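Local structure of hypothetical bacterial 6-phosphogluconolactonase (Bacteroides fragilis, 3SCY) at residues Q95-A100 and T114-G119; I122-I127 and P135-I140; S211-L216 and L227-G232; K280-A285 and I306-F311. The protein probably hydrolyses 6-phosphogluconolactone to 6-phosphogluconate, as a seven-bladed beta-propeller of the lactonase family. All blocks are in the same frame, centred on the assembly; numbering follows the deposited sequence.

Interaction 1: Q95-A100 and T114-G119; sequences QKTMGA and TANYSG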
loop_
_atom_site.group_PDB
_atom_site.type_symbol
_atom_site.label_atom_id
_atom_site.label_comp_id
_atom_site.label_asym_id
_atom_site.label_seq_id
_atom_site.Cartn_x
_atom_site.Cartn_y
_atom_site.Cartn_z
ATOM N N GLN A 95 -14.701 -12.226 -5.739
ATOM C CA GLN A 95 -14.309 -12.791 -7.030
ATOM C C GLN A 95 -12.898 -13.333 -6.907
ATOM O O GLN A 95 -12.068 -12.708 -6.257
ATOM C CB GLN A 95 -14.413 -11.778 -8.190
ATOM C CG GLN A 95 -15.807 -11.206 -8.464
ATOM C CD GLN A 95 -16.747 -12.155 -9.176
ATOM O OE1 GLN A 95 -16.450 -13.341 -9.398
ATOM N NE2 GLN A 95 -17.914 -11.650 -9.549
ATOM N N LYS A 96 -12.607 -14.441 -7.572
ATOM C CA LYS A 96 -11.292 -15.088 -7.508
ATOM C C LYS A 96 -10.263 -14.342 -8.360
ATOM O O LYS A 96 -10.578 -13.858 -9.446
ATOM C CB LYS A 96 -11.422 -16.560 -7.964
ATOM C CG LYS A 96 -12.397 -17.378 -7.116
ATOM C CD LYS A 96 -11.951 -17.580 -5.646
ATOM C CE LYS A 96 -12.758 -18.643 -4.923
ATOM N NZ LYS A 96 -14.145 -18.193 -4.612
ATOM N N THR A 97 -9.029 -14.239 -7.850
ATOM C CA THR A 97 -7.972 -13.553 -8.590
ATOM C C THR A 97 -7.333 -14.451 -9.624
ATOM O O THR A 97 -6.689 -13.934 -10.529
ATOM C CB THR A 97 -6.877 -13.084 -7.635
ATOM O OG1 THR A 97 -6.405 -14.192 -6.873
ATOM C CG2 THR A 97 -7.344 -12.003 -6.727
HETATM N N MSE A 98 -7.369 -15.790 -9.401
HETATM C CA MSE A 98 -6.713 -16.781 -10.261
HETATM C C MSE A 98 -5.190 -16.491 -10.294
HETATM O O MSE A 98 -4.500 -16.721 -11.284
HETATM C CB MSE A 98 -7.359 -16.840 -11.638
HETATM C CG MSE A 98 -8.711 -17.573 -11.571
HETATM SE SE MSE A 98 -9.819 -17.171 -13.046
HETATM C CE MSE A 98 -10.216 -15.363 -12.646
ATOM N N GLY A 99 -4.703 -16.029 -9.149
ATOM C CA GLY A 99 -3.309 -15.699 -8.905
ATOM C C GLY A 99 -3.121 -15.690 -7.407
ATOM O O GLY A 99 -3.818 -14.966 -6.697
ATOM N N ALA A 100 -2.235 -16.551 -6.925
ATOM C CA ALA A 100 -2.037 -16.748 -5.499
ATOM C C ALA A 100 -1.454 -15.547 -4.783
ATOM O O ALA A 100 -0.645 -14.798 -5.334
ATOM C CB ALA A 100 -1.156 -17.953 -5.267
ATOM N N THR A 114 -5.188 -6.146 -8.791
ATOM C CA THR A 114 -4.433 -6.748 -7.696
ATOM C C THR A 114 -2.999 -7.055 -8.101
ATOM O O THR A 114 -2.733 -7.416 -9.259
ATOM C CB THR A 114 -5.082 -8.058 -7.186
ATOM O OG1 THR A 114 -5.046 -9.053 -8.205
ATOM C CG2 THR A 114 -6.489 -7.860 -6.697
ATOM N N ALA A 115 -2.115 -7.105 -7.098
ATOM C CA ALA A 115 -0.760 -7.619 -7.225
ATOM C C ALA A 115 -0.757 -8.988 -6.571
ATOM O O ALA A 115 -0.964 -9.089 -5.349
ATOM C CB ALA A 115 0.236 -6.688 -6.552
ATOM N N ASN A 116 -0.525 -10.055 -7.359
ATOM C CA ASN A 116 -0.574 -11.413 -6.819
ATOM C C ASN A 116 0.845 -11.867 -6.562
ATOM O O ASN A 116 1.607 -12.130 -7.494
ATOM C CB ASN A 116 -1.332 -12.363 -7.758
ATOM C CG ASN A 116 -2.662 -11.802 -8.186
ATOM O OD1 ASN A 116 -3.371 -11.142 -7.407
ATOM N ND2 ASN A 116 -2.990 -11.998 -9.448
ATOM N N TYR A 117 1.202 -11.911 -5.269
ATOM C CA TYR A 117 2.570 -12.198 -4.845
ATOM C C TYR A 117 3.048 -13.572 -5.272
ATOM O O TYR A 117 4.145 -13.714 -5.819
ATOM C CB TYR A 117 2.699 -12.051 -3.318
ATOM C CG TYR A 117 4.114 -12.223 -2.825
ATOM C CD1 TYR A 117 5.000 -11.148 -2.802
ATOM C CD2 TYR A 117 4.599 -13.479 -2.465
ATOM C CE1 TYR A 117 6.311 -11.304 -2.371
ATOM C CE2 TYR A 117 5.915 -13.648 -2.036
ATOM C CZ TYR A 117 6.763 -12.552 -1.991
ATOM O OH TYR A 117 8.062 -12.695 -1.563
ATOM N N SER A 118 2.265 -14.594 -4.975
ATOM C CA SER A 118 2.707 -15.956 -5.264
ATOM C C SER A 118 2.322 -16.403 -6.671
ATOM O O SER A 118 2.983 -17.273 -7.242
ATOM C CB SER A 118 2.183 -16.917 -4.210
ATOM O OG SER A 118 2.754 -16.569 -2.954
ATOM N N GLY A 119 1.306 -15.768 -7.241
ATOM C CA GLY A 119 0.903 -16.028 -8.613
ATOM C C GLY A 119 1.854 -15.372 -9.599
ATOM O O GLY A 119 1.860 -15.745 -10.765
#

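Interaction 2: I122-I127 and P135-I140; sequences ITVFPI and PASDVI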
loop_
_atom_site.group_PDB
_atom_site.type_symbol
_atom_site.label_atom_id
_atom_site.label_comp_id
_atom_site.label_asym_id
_atom_site.label_seq_id
_atom_site.Cartn_x
_atom_site.Cartn_y
_atom_site.Cartn_z
ATOM N N ILE A 122 -0.880 -10.086 -12.123
ATOM C CA ILE A 122 -1.800 -9.044 -11.720
ATOM C C ILE A 122 -3.164 -9.388 -12.309
ATOM O O ILE A 122 -3.257 -9.980 -13.402
ATOM C CB ILE A 122 -1.361 -7.600 -12.074
ATOM C CG1 ILE A 122 -1.247 -7.399 -13.603
ATOM C CG2 ILE A 122 -0.062 -7.245 -11.340
ATOM C CD1 ILE A 122 -0.957 -5.922 -13.999
ATOM N N THR A 123 -4.211 -9.106 -11.550
ATOM C CA THR A 123 -5.576 -9.416 -11.985
ATOM C C THR A 123 -6.393 -8.129 -12.071
ATOM O O THR A 123 -6.338 -7.296 -11.169
ATOM C CB THR A 123 -6.243 -10.442 -11.029
ATOM O OG1 THR A 123 -5.422 -11.599 -10.955
ATOM C CG2 THR A 123 -7.638 -10.878 -11.527
ATOM N N VAL A 124 -7.188 -7.993 -13.143
ATOM C CA VAL A 124 -8.068 -6.850 -13.357
ATOM C C VAL A 124 -9.505 -7.308 -13.169
ATOM O O VAL A 124 -9.885 -8.338 -13.754
ATOM C CB VAL A 124 -7.869 -6.270 -14.803
ATOM C CG1 VAL A 124 -8.801 -5.096 -15.077
ATOM C CG2 VAL A 124 -6.413 -5.862 -15.028
ATOM N N PHE A 125 -10.293 -6.529 -12.398
ATOM C CA PHE A 125 -11.722 -6.776 -12.228
ATOM C C PHE A 125 -12.497 -5.529 -12.592
ATOM O O PHE A 125 -12.272 -4.500 -11.952
ATOM C CB PHE A 125 -12.089 -7.146 -10.768
ATOM C CG PHE A 125 -11.372 -8.304 -10.132
ATOM C CD1 PHE A 125 -10.138 -8.123 -9.523
ATOM C CD2 PHE A 125 -11.955 -9.564 -10.089
ATOM C CE1 PHE A 125 -9.487 -9.177 -8.895
ATOM C CE2 PHE A 125 -11.283 -10.632 -9.505
ATOM C CZ PHE A 125 -10.055 -10.435 -8.897
ATOM N N PRO A 126 -13.477 -5.595 -13.513
ATOM C CA PRO A 126 -14.343 -4.430 -13.723
ATOM C C PRO A 126 -15.229 -4.233 -12.488
ATOM O O PRO A 126 -15.616 -5.214 -11.838
ATOM C CB PRO A 126 -15.207 -4.817 -14.941
ATOM C CG PRO A 126 -14.535 -6.051 -15.540
ATOM C CD PRO A 126 -13.879 -6.740 -14.356
ATOM N N ILE A 127 -15.567 -2.992 -12.192
ATOM C CA ILE A 127 -16.469 -2.676 -11.078
ATOM C C ILE A 127 -17.856 -2.463 -11.677
ATOM O O ILE A 127 -18.006 -1.690 -12.635
ATOM C CB ILE A 127 -16.010 -1.434 -10.291
ATOM C CG1 ILE A 127 -14.623 -1.669 -9.644
ATOM C CG2 ILE A 127 -17.048 -1.096 -9.197
ATOM C CD1 ILE A 127 -13.943 -0.421 -9.081
ATOM N N PRO A 135 -16.504 -10.658 -12.458
ATOM C CA PRO A 135 -15.406 -11.643 -12.520
ATOM C C PRO A 135 -14.183 -11.065 -13.231
ATOM O O PRO A 135 -14.332 -10.162 -14.053
ATOM C CB PRO A 135 -16.008 -12.792 -13.334
ATOM C CG PRO A 135 -17.477 -12.656 -13.127
ATOM C CD PRO A 135 -17.727 -11.176 -13.104
ATOM N N ALA A 136 -12.987 -11.557 -12.913
ATOM C CA ALA A 136 -11.764 -11.012 -13.518
ATOM C C ALA A 136 -11.886 -10.888 -15.034
ATOM O O ALA A 136 -12.433 -11.794 -15.678
ATOM C CB ALA A 136 -10.594 -11.889 -13.178
ATOM N N SER A 137 -11.479 -9.740 -15.591
ATOM C CA SER A 137 -11.508 -9.526 -17.046
ATOM C C SER A 137 -10.131 -9.750 -17.646
ATOM O O SER A 137 -10.024 -9.952 -18.855
ATOM C CB SER A 137 -12.000 -8.126 -17.396
ATOM O OG SER A 137 -11.205 -7.179 -16.698
ATOM N N ASP A 138 -9.067 -9.756 -16.810
ATOM C CA ASP A 138 -7.705 -10.007 -17.297
ATOM C C ASP A 138 -6.828 -10.530 -16.181
ATOM O O ASP A 138 -6.985 -10.124 -15.039
ATOM C CB ASP A 138 -7.110 -8.712 -17.868
ATOM C CG ASP A 138 -5.986 -8.863 -18.873
ATOM O OD1 ASP A 138 -5.683 -10.030 -19.274
ATOM O OD2 ASP A 138 -5.478 -7.818 -19.352
ATOM N N VAL A 139 -5.957 -11.478 -16.501
ATOM C CA VAL A 139 -4.930 -12.038 -15.600
ATOM C C VAL A 139 -3.637 -11.947 -16.406
ATOM O O VAL A 139 -3.531 -12.583 -17.468
ATOM C CB VAL A 139 -5.216 -13.469 -15.055
ATOM C CG1 VAL A 139 -4.093 -13.955 -14.125
ATOM C CG2 VAL A 139 -6.550 -13.534 -14.330
ATOM N N ILE A 140 -2.705 -11.096 -15.960
ATOM C CA ILE A 140 -1.463 -10.823 -16.686
ATOM C C ILE A 140 -0.319 -11.516 -15.972
ATOM O O ILE A 140 -0.016 -11.170 -14.831
ATOM C CB ILE A 140 -1.244 -9.286 -16.856
ATOM C CG1 ILE A 140 -2.481 -8.647 -17.531
ATOM C CG2 ILE A 140 0.043 -8.989 -17.662
ATOM C CD1 ILE A 140 -2.637 -7.151 -17.420
#

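Interaction 3: S211-L216 and L227-G232; sequences SGPRHL and LINEIG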
loop_
_atom_site.group_PDB
_atom_site.type_symbol
_atom_site.label_atom_id
_atom_site.label_comp_id
_atom_site.label_asym_id
_atom_site.label_seq_id
_atom_site.Cartn_x
_atom_site.Cartn_y
_atom_site.Cartn_z
ATOM N N SER A 211 17.423 -6.189 -5.316
ATOM C CA SER A 211 16.710 -5.146 -4.568
ATOM C C SER A 211 15.389 -5.648 -3.974
ATOM O O SER A 211 15.091 -5.357 -2.818
ATOM C CB SER A 211 16.413 -3.946 -5.462
ATOM O OG SER A 211 17.593 -3.264 -5.847
ATOM N N GLY A 212 14.591 -6.355 -4.767
ATOM C CA GLY A 212 13.288 -6.828 -4.308
ATOM C C GLY A 212 12.269 -5.703 -4.187
ATOM O O GLY A 212 11.796 -5.425 -3.082
ATOM N N PRO A 213 11.920 -5.017 -5.314
ATOM C CA PRO A 213 10.966 -3.882 -5.246
ATOM C C PRO A 213 9.679 -4.231 -4.533
ATOM O O PRO A 213 9.085 -5.264 -4.829
ATOM C CB PRO A 213 10.666 -3.575 -6.731
ATOM C CG PRO A 213 11.789 -4.121 -7.475
ATOM C CD PRO A 213 12.388 -5.255 -6.697
ATOM N N ARG A 214 9.258 -3.392 -3.568
ATOM C CA ARG A 214 8.066 -3.715 -2.814
ATOM C C ARG A 214 6.983 -2.686 -3.112
ATOM O O ARG A 214 6.116 -2.975 -3.935
ATOM C CB ARG A 214 8.345 -3.852 -1.296
ATOM C CG ARG A 214 7.160 -4.461 -0.532
ATOM C CD ARG A 214 7.516 -4.688 0.938
ATOM N NE ARG A 214 6.509 -5.543 1.584
ATOM C CZ ARG A 214 5.365 -5.092 2.102
ATOM N NH1 ARG A 214 5.105 -3.791 2.125
ATOM N NH2 ARG A 214 4.488 -5.939 2.623
ATOM N N HIS A 215 7.002 -1.505 -2.468
ATOM C CA HIS A 215 5.948 -0.519 -2.674
ATOM C C HIS A 215 6.473 0.735 -3.323
ATOM O O HIS A 215 7.613 1.126 -3.082
ATOM C CB HIS A 215 5.256 -0.159 -1.341
ATOM C CG HIS A 215 4.274 -1.180 -0.841
ATOM N ND1 HIS A 215 3.570 -0.971 0.347
ATOM C CD2 HIS A 215 3.942 -2.402 -1.335
ATOM C CE1 HIS A 215 2.777 -2.029 0.491
ATOM N NE2 HIS A 215 2.978 -2.928 -0.480
ATOM N N LEU A 216 5.631 1.383 -4.117
ATOM C CA LEU A 216 5.933 2.598 -4.888
ATOM C C LEU A 216 4.939 3.697 -4.577
ATOM O O LEU A 216 3.729 3.429 -4.483
ATOM C CB LEU A 216 5.862 2.264 -6.384
ATOM C CG LEU A 216 6.203 3.412 -7.372
ATOM C CD1 LEU A 216 7.724 3.693 -7.417
ATOM C CD2 LEU A 216 5.766 3.033 -8.794
ATOM N N LEU A 227 10.562 4.304 -4.381
ATOM C CA LEU A 227 10.373 2.879 -4.235
ATOM C C LEU A 227 11.093 2.344 -3.016
ATOM O O LEU A 227 12.252 2.702 -2.800
ATOM C CB LEU A 227 10.943 2.188 -5.500
ATOM C CG LEU A 227 11.090 0.672 -5.491
ATOM C CD1 LEU A 227 9.725 -0.018 -5.557
ATOM C CD2 LEU A 227 11.983 0.199 -6.668
ATOM N N ILE A 228 10.416 1.481 -2.240
ATOM C CA ILE A 228 11.042 0.804 -1.114
ATOM C C ILE A 228 11.328 -0.623 -1.567
ATOM O O ILE A 228 10.418 -1.310 -2.058
ATOM C CB ILE A 228 10.262 0.879 0.235
ATOM C CG1 ILE A 228 11.122 0.276 1.369
ATOM C CG2 ILE A 228 8.859 0.209 0.155
ATOM C CD1 ILE A 228 10.663 0.539 2.756
ATOM N N ASN A 229 12.590 -1.060 -1.392
ATOM C CA ASN A 229 13.048 -2.387 -1.777
ATOM C C ASN A 229 13.132 -3.256 -0.553
ATOM O O ASN A 229 13.894 -2.938 0.373
ATOM C CB ASN A 229 14.387 -2.274 -2.484
ATOM C CG ASN A 229 14.249 -1.603 -3.821
ATOM O OD1 ASN A 229 13.539 -2.081 -4.696
ATOM N ND2 ASN A 229 14.907 -0.474 -3.994
ATOM N N GLU A 230 12.350 -4.348 -0.535
ATOM C CA GLU A 230 12.287 -5.227 0.629
ATOM C C GLU A 230 13.628 -5.884 0.945
ATOM O O GLU A 230 14.052 -5.873 2.098
ATOM C CB GLU A 230 11.225 -6.316 0.443
ATOM C CG GLU A 230 11.158 -7.303 1.603
ATOM C CD GLU A 230 9.930 -8.186 1.615
ATOM O OE1 GLU A 230 8.835 -7.696 1.256
ATOM O OE2 GLU A 230 10.039 -9.342 2.081
ATOM N N ILE A 231 14.267 -6.498 -0.058
ATOM C CA ILE A 231 15.476 -7.276 0.183
ATOM C C ILE A 231 16.705 -6.389 0.330
ATOM O O ILE A 231 17.504 -6.594 1.247
ATOM C CB ILE A 231 15.669 -8.307 -0.944
ATOM C CG1 ILE A 231 14.404 -9.172 -1.142
ATOM C CG2 ILE A 231 16.904 -9.202 -0.648
ATOM C CD1 ILE A 231 14.426 -10.034 -2.468
ATOM N N GLY A 232 16.858 -5.442 -0.575
ATOM C CA GLY A 232 17.996 -4.530 -0.556
ATOM C C GLY A 232 17.957 -3.535 0.585
ATOM O O GLY A 232 19.009 -3.037 1.003
HETATM O O HOH W 1 6.528 -8.384 2.315
#

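Interaction 4: K280-A285 and I306-F311; sequences KADGVA and IHPRNF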
loop_
_atom_site.group_PDB
_atom_site.type_symbol
_atom_site.label_atom_id
_atom_site.label_comp_id
_atom_site.label_asym_id
_atom_site.label_seq_id
_atom_site.Cartn_x
_atom_site.Cartn_y
_atom_site.Cartn_z
ATOM N N LYS A 280 14.822 -6.962 11.907
ATOM C CA LYS A 280 15.892 -6.477 12.804
ATOM C C LYS A 280 15.736 -4.983 12.924
ATOM O O LYS A 280 15.520 -4.324 11.904
ATOM C CB LYS A 280 17.301 -6.822 12.293
ATOM C CG LYS A 280 17.691 -8.289 12.380
ATOM C CD LYS A 280 19.178 -8.465 12.070
ATOM N N ALA A 281 15.903 -4.439 14.153
ATOM C CA ALA A 281 15.816 -3.002 14.431
ATOM C C ALA A 281 14.520 -2.447 13.842
ATOM O O ALA A 281 14.522 -1.413 13.174
ATOM C CB ALA A 281 17.028 -2.272 13.854
ATOM N N ASP A 282 13.406 -3.151 14.068
ATOM C CA ASP A 282 12.121 -2.780 13.493
ATOM C C ASP A 282 11.801 -1.310 13.756
ATOM O O ASP A 282 11.922 -0.820 14.878
ATOM C CB ASP A 282 10.997 -3.676 14.043
ATOM C CG ASP A 282 11.200 -5.158 13.823
ATOM O OD1 ASP A 282 12.238 -5.688 14.273
ATOM O OD2 ASP A 282 10.269 -5.817 13.281
ATOM N N GLY A 283 11.447 -0.608 12.699
ATOM C CA GLY A 283 11.173 0.800 12.870
ATOM C C GLY A 283 11.006 1.529 11.578
ATOM O O GLY A 283 10.777 0.919 10.525
ATOM N N VAL A 284 11.088 2.866 11.681
ATOM C CA VAL A 284 10.837 3.737 10.546
ATOM C C VAL A 284 12.009 4.662 10.360
ATOM O O VAL A 284 12.346 5.400 11.284
ATOM C CB VAL A 284 9.519 4.521 10.778
ATOM C CG1 VAL A 284 9.251 5.525 9.657
ATOM C CG2 VAL A 284 8.335 3.563 10.911
ATOM N N ALA A 285 12.605 4.637 9.148
ATOM C CA ALA A 285 13.682 5.550 8.757
ATOM C C ALA A 285 13.036 6.840 8.267
ATOM O O ALA A 285 11.996 6.807 7.590
ATOM C CB ALA A 285 14.530 4.919 7.652
ATOM N N ILE A 306 7.045 -4.698 16.846
ATOM C CA ILE A 306 7.586 -5.681 15.911
ATOM C C ILE A 306 6.737 -5.895 14.691
ATOM O O ILE A 306 5.530 -6.116 14.773
ATOM C CB ILE A 306 7.871 -7.037 16.614
ATOM C CG1 ILE A 306 8.694 -6.825 17.916
ATOM C CG2 ILE A 306 8.556 -8.035 15.657
ATOM C CD1 ILE A 306 10.054 -6.046 17.782
ATOM N N HIS A 307 7.435 -5.909 13.549
ATOM C CA HIS A 307 6.925 -6.180 12.211
ATOM C C HIS A 307 6.011 -5.051 11.688
ATOM O O HIS A 307 4.842 -5.294 11.354
ATOM C CB HIS A 307 6.241 -7.551 12.136
ATOM C CG HIS A 307 6.278 -8.160 10.765
ATOM N ND1 HIS A 307 7.316 -8.989 10.371
ATOM C CD2 HIS A 307 5.410 -8.015 9.724
ATOM C CE1 HIS A 307 7.029 -9.355 9.128
ATOM N NE2 HIS A 307 5.900 -8.784 8.693
ATOM N N PRO A 308 6.603 -3.835 11.507
ATOM C CA PRO A 308 5.854 -2.704 10.908
ATOM C C PRO A 308 5.726 -2.859 9.390
ATOM O O PRO A 308 6.378 -2.174 8.615
ATOM C CB PRO A 308 6.721 -1.490 11.263
ATOM C CG PRO A 308 8.125 -2.035 11.321
ATOM C CD PRO A 308 7.980 -3.437 11.885
ATOM N N ARG A 309 4.864 -3.774 8.946
ATOM C CA ARG A 309 4.677 -4.032 7.511
ATOM C C ARG A 309 3.947 -2.865 6.769
ATOM O O ARG A 309 4.060 -2.717 5.546
ATOM C CB ARG A 309 3.859 -5.329 7.385
ATOM C CG ARG A 309 3.336 -5.688 5.994
ATOM C CD ARG A 309 2.783 -7.122 5.995
ATOM N NE ARG A 309 2.067 -7.401 4.743
ATOM C CZ ARG A 309 2.441 -8.297 3.834
ATOM N NH1 ARG A 309 3.521 -9.052 4.035
ATOM N NH2 ARG A 309 1.740 -8.447 2.711
ATOM N N ASN A 310 3.199 -2.054 7.528
ATOM C CA ASN A 310 2.396 -0.982 6.972
ATOM C C ASN A 310 2.274 0.151 7.960
ATOM O O ASN A 310 2.255 -0.080 9.164
ATOM C CB ASN A 310 0.992 -1.547 6.655
ATOM C CG ASN A 310 0.044 -0.524 6.067
ATOM O OD1 ASN A 310 -0.639 0.212 6.786
ATOM N ND2 ASN A 310 0.066 -0.387 4.758
ATOM N N PHE A 311 2.203 1.391 7.450
ATOM C CA PHE A 311 1.943 2.521 8.306
ATOM C C PHE A 311 1.208 3.562 7.460
ATOM O O PHE A 311 0.985 3.350 6.266
ATOM C CB PHE A 311 3.237 3.070 8.974
ATOM C CG PHE A 311 4.270 3.665 8.063
ATOM C CD1 PHE A 311 5.223 2.858 7.442
ATOM C CD2 PHE A 311 4.328 5.041 7.859
ATOM C CE1 PHE A 311 6.183 3.422 6.592
ATOM C CE2 PHE A 311 5.280 5.596 6.996
ATOM C CZ PHE A 311 6.201 4.779 6.374
HETATM O O HOH W 2 9.797 -8.048 12.259
#

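Interaction 1: Q95-A100 and T114-G119
The chain leaving strand 88-96 bends at T97 and runs past the end of strand 111-116, where the carbonyl of A100 meets two successive amides, S118 and G119, in a turn of helical backbone angles. This is a blade-to-blade crossing of the seven-bladed beta-propeller: 88-96 is the outermost strand of one four-stranded blade and 111-116 lies within the next. A100 O accepts from G119 N at 2.9 Å with an N-H...O angle of 145°, while the bond from S118 N is more bent and weak. Alanine suits this place, its small CB resting on S118 CB. The chain is also close-packed at G99, which, with no side chain, lies directly against the N116 amide, N116 CG 3.7 Å from G99 O. T97 turns its OG1 back to its own segment, donating to G99 O, and offers methyl CG2 to the T114 hydroxyl. With OG1 between the backbone N and the carbonyl carbon (chi1 65°), T114 reaches along its own strand to the N116 amide, whose ND2 in turn is bonded to T123 and S121. The T114 OG1 to N116 OD1 bond is 2.8 Å long, its donor tilted 26° from the amide carbonyl plane.

Interaction 2: I122-I127 and P135-I140
I122 and I140 form an antiparallel hydrogen-bonded pair at one end of this beta hairpin, I140 N reaching I122 O at 2.8 Å in an almost straight bond. V124 N continues the pattern to D138 O, and then the pairing changes: S137 and D138 both face V124 in a classic beta bulge. V124 O accepts from S137 N at 2.8 Å, whereas D138 N stands 3.5 Å from the same oxygen and is only weakly bound, the loose element of the pairing.

The close packing is apolar. I122 puts CG1 between its backbone N and carbonyl carbon (chi1 63°), laying it beside I140 CB at 3.8 Å, the two branched chains pointing the same way. On the other sheet face, the T123 methyl CG2 touches A136 CB at 3.5 Å, the small alanine methyl fitting against it, and F125 brings its CD2-CE2 side against the backbone and CB of A136. The end beyond the bulge is more open to solvent, since P135 and S137 are exposed. There P126, which has no amide hydrogen to give, rests its CD 3.5 Å from P135 O and its ring on S137.

Strand 138-141 is the outermost of its blade. I122, V124 and I140 pack on L197 of strand 197-206 in the following blade, while T123 OG1 hydrogen-bonds to T97 O, just after strand 88-96 of the preceding blade.

Interaction 3: S211-L216 and L227-G232
R214 and E230 meet across the ends of two antiparallel strands, the first hairpin of a propeller blade. The arginine leaves its backbone with CG anti to N (chi1 -169°) and stays extended to NE, which brings the edge of the guanidinium to E230 OE1 at 3.2 Å. The glutamate is also extended beyond CG, and its carboxylate is turned 40° from the guanidinium plane. The direct NE bond is bent and weak, but water 1 bridges the same atoms, accepting from R214 NE and donating to E230 OE1 at 2.6 Å. R214 NH1 lies over one face of the H215 ring, 3.3 Å above its plane and offset toward the rim.

R214 and H215 both face I228 in a classic beta bulge; R214 N is held by I228 O at 2.8 Å, and I228 N returns a straight bond to H215 O. On the face of P213 and L216, L227 places CD1 3.9 Å from P213 CB. N229 lies with its OD1 3.2 Å from P213 CA, its ND2 being bound to T234. G212, at positive phi, lies against the I231 side chain. S211 O accepts from G232 N at 2.9 Å.

R214 NH1 also binds G262 O, and H215 ND1 binds D263. E230 is further salt-bridged to R151 and R278, so it links three arginines and probably helps hold R214 in place beside a bound unidentified molecule, consistent with a polar pocket.

Interaction 4: K280-A285 and I306-F311
The crossing between two consecutive propeller blades is tied here by one buried carboxylate: D282, just before strand 283-289, reaches the loop that leads into strand 310-313, the innermost strand of the next blade. D282 OD2 accepts from H307 N at 2.8 Å with an N-H...O angle of 159°, the donor coming from the anti side and 32° out of the carboxylate plane. The same oxygen accepts a hydrogen bond from water 2 at 2.5 Å and a weak one from L279 N, so an acidic side chain suits a place where several donors converge. CG of D282 stands beside the backbone N, opposite the carbonyl carbon (chi1 -57°), which swings the carboxylate toward the loop. I306 lays its methyl CG2 3.7 Å from D282 OD2. P308 crosses the aspartate at about a right angle, its CD 3.7 Å from D282 CB, and its CG approaches G283 N at 3.9 Å. Water 2 also lies 3.3 Å from H307 ND1. H307 adopts a positive phi, and P308, whose ring restricts the backbone, is the centre of an inverse gamma turn in which R309 N bonds to H307 O. Such a turn, pinned by a side-chain carboxylate to the preceding blade, belongs to the inter-blade loops of this seven-bladed beta-propeller.

Interaction 1 leads from the preceding blade into the one that holds interaction 2, and the two touch, their centres 10 Å apart: T114 N lies 2.9 Å from T123 O, so strands 111-116 and 121-126 carry the first contact into the second. Interactions 3 and 4 belong to other blades, with centres 14 Å apart; they meet where R214 NH2 comes 3.3 Å from R309 CZ. Y117 of interaction 1 and R214 of interaction 3 each lie about 4 Å from an unidentified bound molecule, and R309 of interaction 4 hydrogen-bonds to one, consistent with a pocket for an anionic substrate. R151 joins Y117 to E230. Interaction 2, about 32 Å from interaction 4 between centres, lies on the opposite side of the chain's centre.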